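Local coordinates for B-type Cna protein (Enterococcus faecium, PDB 6FWY) that is of unknown function but, as a wall-anchored surface protein with a thioester domain, probably mediates covalent adhesion of the bacterium to host molecules, at residues A105-L108 against V109-L113; K223-V226 against T227-S230. One frame throughout, in Å; residues are numbered along the deposited sequence.

Interaction 1: residues A105-L108 against V109-L113; sequences ATQL and VSWVL
One face of the W111 indole is covered by the side chain of Q107, one helical turn earlier. CG of Q107 sits 3.7 Å from the centroid of the six-membered ring and 9° off its normal, a CH-pi contact over the face. Further along the same chain, NE2 lies over the five-membered ring, 3.1 Å above the indole plane. Its nearest ring atom is NE1 of W111 at 3.2 Å; both nitrogens are donors, and no hydrogen bond joins them. The amide is neither stacked flat nor upright, its plane being turned 40° from the ring. With CG anti to the backbone N, Q107 reaches the benzene ring, and a bend at chi2 (58°) carries the amide across to the pyrrole; W111 brings the indole back over the preceding turn by placing CG beside its own backbone N. On the benzene side, L108 CD1 approaches CE3 of W111 at 4.2 Å, a looser apolar contact. Beneath the rings runs regular alpha-helical bonding: W111 N donates to Q107 O at 2.9 Å, S110 N to T106 O at 3.0 Å, and two more i to i+4 bonds link V109 to A105 and V112 to L108.

The polar ends serve strand 49-52. Q107 OE1 accepts from C52 N while S110 OG bonds to C52 O, so two residues of one helix face grip both backbone polar atoms of the cysteine. A105, L108 and V109 pack against helix 131-150. A glutamine on a helix meeting a cysteine on a strand is the hallmark of bacterial thioester domains, where these two side chains form the internal Cys-Gln thioester. Although Q107 is modelled here with its amide nitrogen retained, C52 and Q107 are consistent with that pair.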
loop_
_atom_site.group_PDB
_atom_site.type_symbol
_atom_site.label_atom_id
_atom_site.label_comp_id
_atom_site.label_asym_id
_atom_site.label_seq_id
_atom_site.Cartn_x
_atom_site.Cartn_y
_atom_site.Cartn_z
ATOM N N ALA A 105 -19.061 8.987 4.474
ATOM C CA ALA A 105 -18.600 8.295 5.690
ATOM C C ALA A 105 -17.102 8.108 5.675
ATOM O O ALA A 105 -16.448 8.327 6.682
ATOM C CB ALA A 105 -19.275 6.935 5.833
ATOM N N THR A 106 -16.563 7.731 4.525
ATOM C CA THR A 106 -15.130 7.541 4.392
ATOM C C THR A 106 -14.402 8.896 4.473
ATOM O O THR A 106 -13.379 8.998 5.135
ATOM C CB THR A 106 -14.768 6.751 3.103
ATOM O OG1 THR A 106 -15.631 5.619 2.964
ATOM C CG2 THR A 106 -13.364 6.258 3.158
ATOM N N GLN A 107 -14.934 9.920 3.820
ATOM C CA GLN A 107 -14.355 11.272 3.890
ATOM C C GLN A 107 -14.369 11.815 5.334
ATOM O O GLN A 107 -13.463 12.538 5.743
ATOM C CB GLN A 107 -15.096 12.224 2.932
ATOM C CG GLN A 107 -14.686 13.699 2.981
ATOM C CD GLN A 107 -13.209 13.901 2.688
ATOM O OE1 GLN A 107 -12.780 13.795 1.552
ATOM N NE2 GLN A 107 -12.432 14.190 3.721
ATOM N N LEU A 108 -15.402 11.455 6.090
ATOM C CA LEU A 108 -15.495 11.860 7.489
ATOM C C LEU A 108 -14.334 11.250 8.295
ATOM O O LEU A 108 -13.657 11.946 9.029
ATOM C CB LEU A 108 -16.867 11.464 8.041
ATOM C CG LEU A 108 -17.316 11.985 9.401
ATOM C CD1 LEU A 108 -17.204 13.510 9.536
ATOM C CD2 LEU A 108 -18.755 11.515 9.565
ATOM N N VAL A 109 -14.070 9.959 8.087
ATOM C CA VAL A 109 -12.878 9.287 8.636
ATOM C C VAL A 109 -11.587 10.018 8.230
ATOM O O VAL A 109 -10.749 10.319 9.082
ATOM C CB VAL A 109 -12.792 7.800 8.210
ATOM C CG1 VAL A 109 -11.462 7.167 8.627
ATOM C CG2 VAL A 109 -13.949 7.039 8.815
ATOM N N SER A 110 -11.440 10.314 6.952
ATOM C CA SER A 110 -10.274 11.066 6.487
ATOM C C SER A 110 -10.057 12.394 7.250
ATOM O O SER A 110 -8.945 12.698 7.670
ATOM C CB SER A 110 -10.375 11.344 4.983
ATOM O OG SER A 110 -9.199 11.962 4.504
ATOM N N TRP A 111 -11.127 13.165 7.416
ATOM C CA TRP A 111 -11.047 14.452 8.109
ATOM C C TRP A 111 -10.592 14.291 9.566
ATOM O O TRP A 111 -9.760 15.045 10.039
ATOM C CB TRP A 111 -12.383 15.199 8.055
ATOM C CG TRP A 111 -12.694 15.917 6.750
ATOM C CD1 TRP A 111 -11.803 16.549 5.913
ATOM C CD2 TRP A 111 -13.984 16.119 6.174
ATOM N NE1 TRP A 111 -12.463 17.128 4.877
ATOM C CE2 TRP A 111 -13.799 16.875 4.996
ATOM C CE3 TRP A 111 -15.273 15.726 6.526
ATOM C CZ2 TRP A 111 -14.862 17.240 4.163
ATOM C CZ3 TRP A 111 -16.333 16.109 5.718
ATOM C CH2 TRP A 111 -16.127 16.845 4.552
ATOM N N VAL A 112 -11.139 13.286 10.246
ATOM C CA VAL A 112 -10.789 12.982 11.635
ATOM C C VAL A 112 -9.350 12.491 11.741
ATOM O O VAL A 112 -8.590 12.997 12.543
ATOM C CB VAL A 112 -11.771 11.964 12.244
ATOM C CG1 VAL A 112 -11.325 11.519 13.641
ATOM C CG2 VAL A 112 -13.165 12.582 12.314
ATOM N N LEU A 113 -8.959 11.541 10.899
ATOM C CA LEU A 113 -7.574 11.038 10.879
ATOM C C LEU A 113 -6.557 12.128 10.608
ATOM O O LEU A 113 -5.478 12.106 11.165
ATOM C CB LEU A 113 -7.391 9.896 9.854
ATOM C CG LEU A 113 -8.094 8.556 10.093
ATOM C CD1 LEU A 113 -7.707 7.561 8.997
ATOM C CD2 LEU A 113 -7.738 7.984 11.459
#

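Interaction 2: residues K223-V226 against T227-S230; sequences KVPV and TTPS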
loop_
_atom_site.group_PDB
_atom_site.type_symbol
_atom_site.label_atom_id
_atom_site.label_comp_id
_atom_site.label_asym_id
_atom_site.label_seq_id
_atom_site.Cartn_x
_atom_site.Cartn_y
_atom_site.Cartn_z
ATOM N N LYS A 223 23.770 -24.460 -8.330
ATOM C CA LYS A 223 24.585 -25.645 -8.588
ATOM C C LYS A 223 26.063 -25.306 -8.548
ATOM O O LYS A 223 26.506 -24.396 -9.234
ATOM C CB LYS A 223 24.211 -26.253 -9.932
ATOM C CG LYS A 223 22.742 -26.635 -10.010
ATOM C CD LYS A 223 22.476 -27.711 -11.025
ATOM C CE LYS A 223 21.000 -28.056 -11.055
ATOM N NZ LYS A 223 20.675 -29.220 -11.900
ATOM N N VAL A 224 26.813 -26.047 -7.745
ATOM C CA VAL A 224 28.233 -25.808 -7.505
ATOM C C VAL A 224 28.952 -27.073 -7.961
ATOM O O VAL A 224 28.633 -28.151 -7.475
ATOM C CB VAL A 224 28.513 -25.533 -6.004
ATOM C CG1 VAL A 224 30.007 -25.350 -5.736
ATOM C CG2 VAL A 224 27.736 -24.302 -5.530
ATOM N N PRO A 225 29.912 -26.953 -8.903
ATOM C CA PRO A 225 30.593 -28.173 -9.383
ATOM C C PRO A 225 31.237 -28.985 -8.257
ATOM O O PRO A 225 31.847 -28.406 -7.350
ATOM C CB PRO A 225 31.652 -27.625 -10.339
ATOM C CG PRO A 225 31.144 -26.314 -10.789
ATOM C CD PRO A 225 30.385 -25.748 -9.620
ATOM N N VAL A 226 31.091 -30.312 -8.305
ATOM C CA VAL A 226 31.685 -31.183 -7.266
ATOM C C VAL A 226 33.220 -31.136 -7.245
ATOM O O VAL A 226 33.841 -31.597 -6.307
ATOM C CB VAL A 226 31.194 -32.658 -7.341
ATOM C CG1 VAL A 226 29.679 -32.739 -7.130
ATOM C CG2 VAL A 226 31.604 -33.346 -8.640
ATOM N N THR A 227 33.832 -30.581 -8.282
ATOM C CA THR A 227 35.272 -30.280 -8.298
ATOM C C THR A 227 35.689 -29.087 -7.437
ATOM O O THR A 227 36.875 -28.900 -7.169
ATOM C CB THR A 227 35.805 -30.103 -9.743
ATOM O OG1 THR A 227 34.934 -29.254 -10.512
ATOM C CG2 THR A 227 35.833 -31.447 -10.438
ATOM N N THR A 228 34.721 -28.285 -6.989
ATOM C CA THR A 228 35.005 -27.100 -6.204
ATOM C C THR A 228 35.585 -27.498 -4.843
ATOM O O THR A 228 35.036 -28.393 -4.187
ATOM C CB THR A 228 33.719 -26.285 -6.006
ATOM O OG1 THR A 228 33.123 -26.038 -7.278
ATOM C CG2 THR A 228 33.991 -24.956 -5.301
ATOM N N PRO A 229 36.685 -26.842 -4.412
ATOM C CA PRO A 229 37.214 -27.029 -3.055
ATOM C C PRO A 229 36.162 -26.804 -1.957
ATOM O O PRO A 229 35.319 -25.925 -2.086
ATOM C CB PRO A 229 38.312 -25.971 -2.963
ATOM C CG PRO A 229 38.769 -25.761 -4.366
ATOM C CD PRO A 229 37.558 -25.966 -5.220
ATOM N N SER A 230 36.223 -27.612 -0.903
ATOM C CA SER A 230 35.261 -27.545 0.199
ATOM C C SER A 230 35.104 -26.120 0.703
ATOM O O SER A 230 36.093 -25.403 0.855
ATOM C CB SER A 230 35.698 -28.440 1.353
ATOM O OG SER A 230 35.765 -29.803 0.938
#
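Rotation of T228 about chi1 to -53° sets OG1 anti to its carbonyl carbon and beside its backbone N, which lets hydroxyl and amide converge on the same acceptor, P225 O. The hydroxyl donates at 2.7 Å from T228 OG1 to P225 O, tilted 19° from the carbonyl plane. The amide bond, T228 N to P225 O at 2.9 Å, comes from well above that plane, 50° out of it, and closes a type I beta turn with V226 and T227 at its two corners. Two donors from one residue thus hold a single carbonyl oxygen and fix the threonine's side chain against the turn it helps to close.

Carbon atoms of P225 and V224 crowd round the hydroxyl. OG1 of T228 lies 3.6 Å from CD of P225, beside the proline ring, and V224 CG1, from the next-to-last residue of the strand, lies 3.5 Å from T228 OG1. The V224 and T228 side chains cross at about a right angle, their apolar contact being V224 CG1 to T228 CG2 at 4.0 Å. T227 turns its own OG1 between backbone N and carbonyl carbon, where it meets P225 CB at 3.7 Å.

The turn leads out of strand 218-225 of the five-stranded antiparallel sheet and starts the chain toward strand 231-250 of the larger one. Backbone hydrogen bonds between V224 and H173 and between V226 and K171 tie its first half to strand 172-181 and the chain just before it. V224 and T228 both rest on P196 and on W277 of strand 258-277, so this short loop bridges the two sheets.

In the fold
Interaction 1 is buried in the helical part of the thioester domain, whereas interaction 2 is a surface turn at the far end of an elongated molecule; their centres lie 61 Å apart, on opposite sides of the chain's centre, and they share no helix or strand. Both are local, yet differently built. In 105-113, repeated helical bonds carry an amide-over-indole contact, and polar groups are spent on a strand cysteine. In 223-230, one carbonyl collects two donors from one threonine, with proline and valine carbons round the hydroxyl. The first holds the helix half of a probable Cys-Gln thioester site beside strand 49-52; the second passes the chain between two sheets.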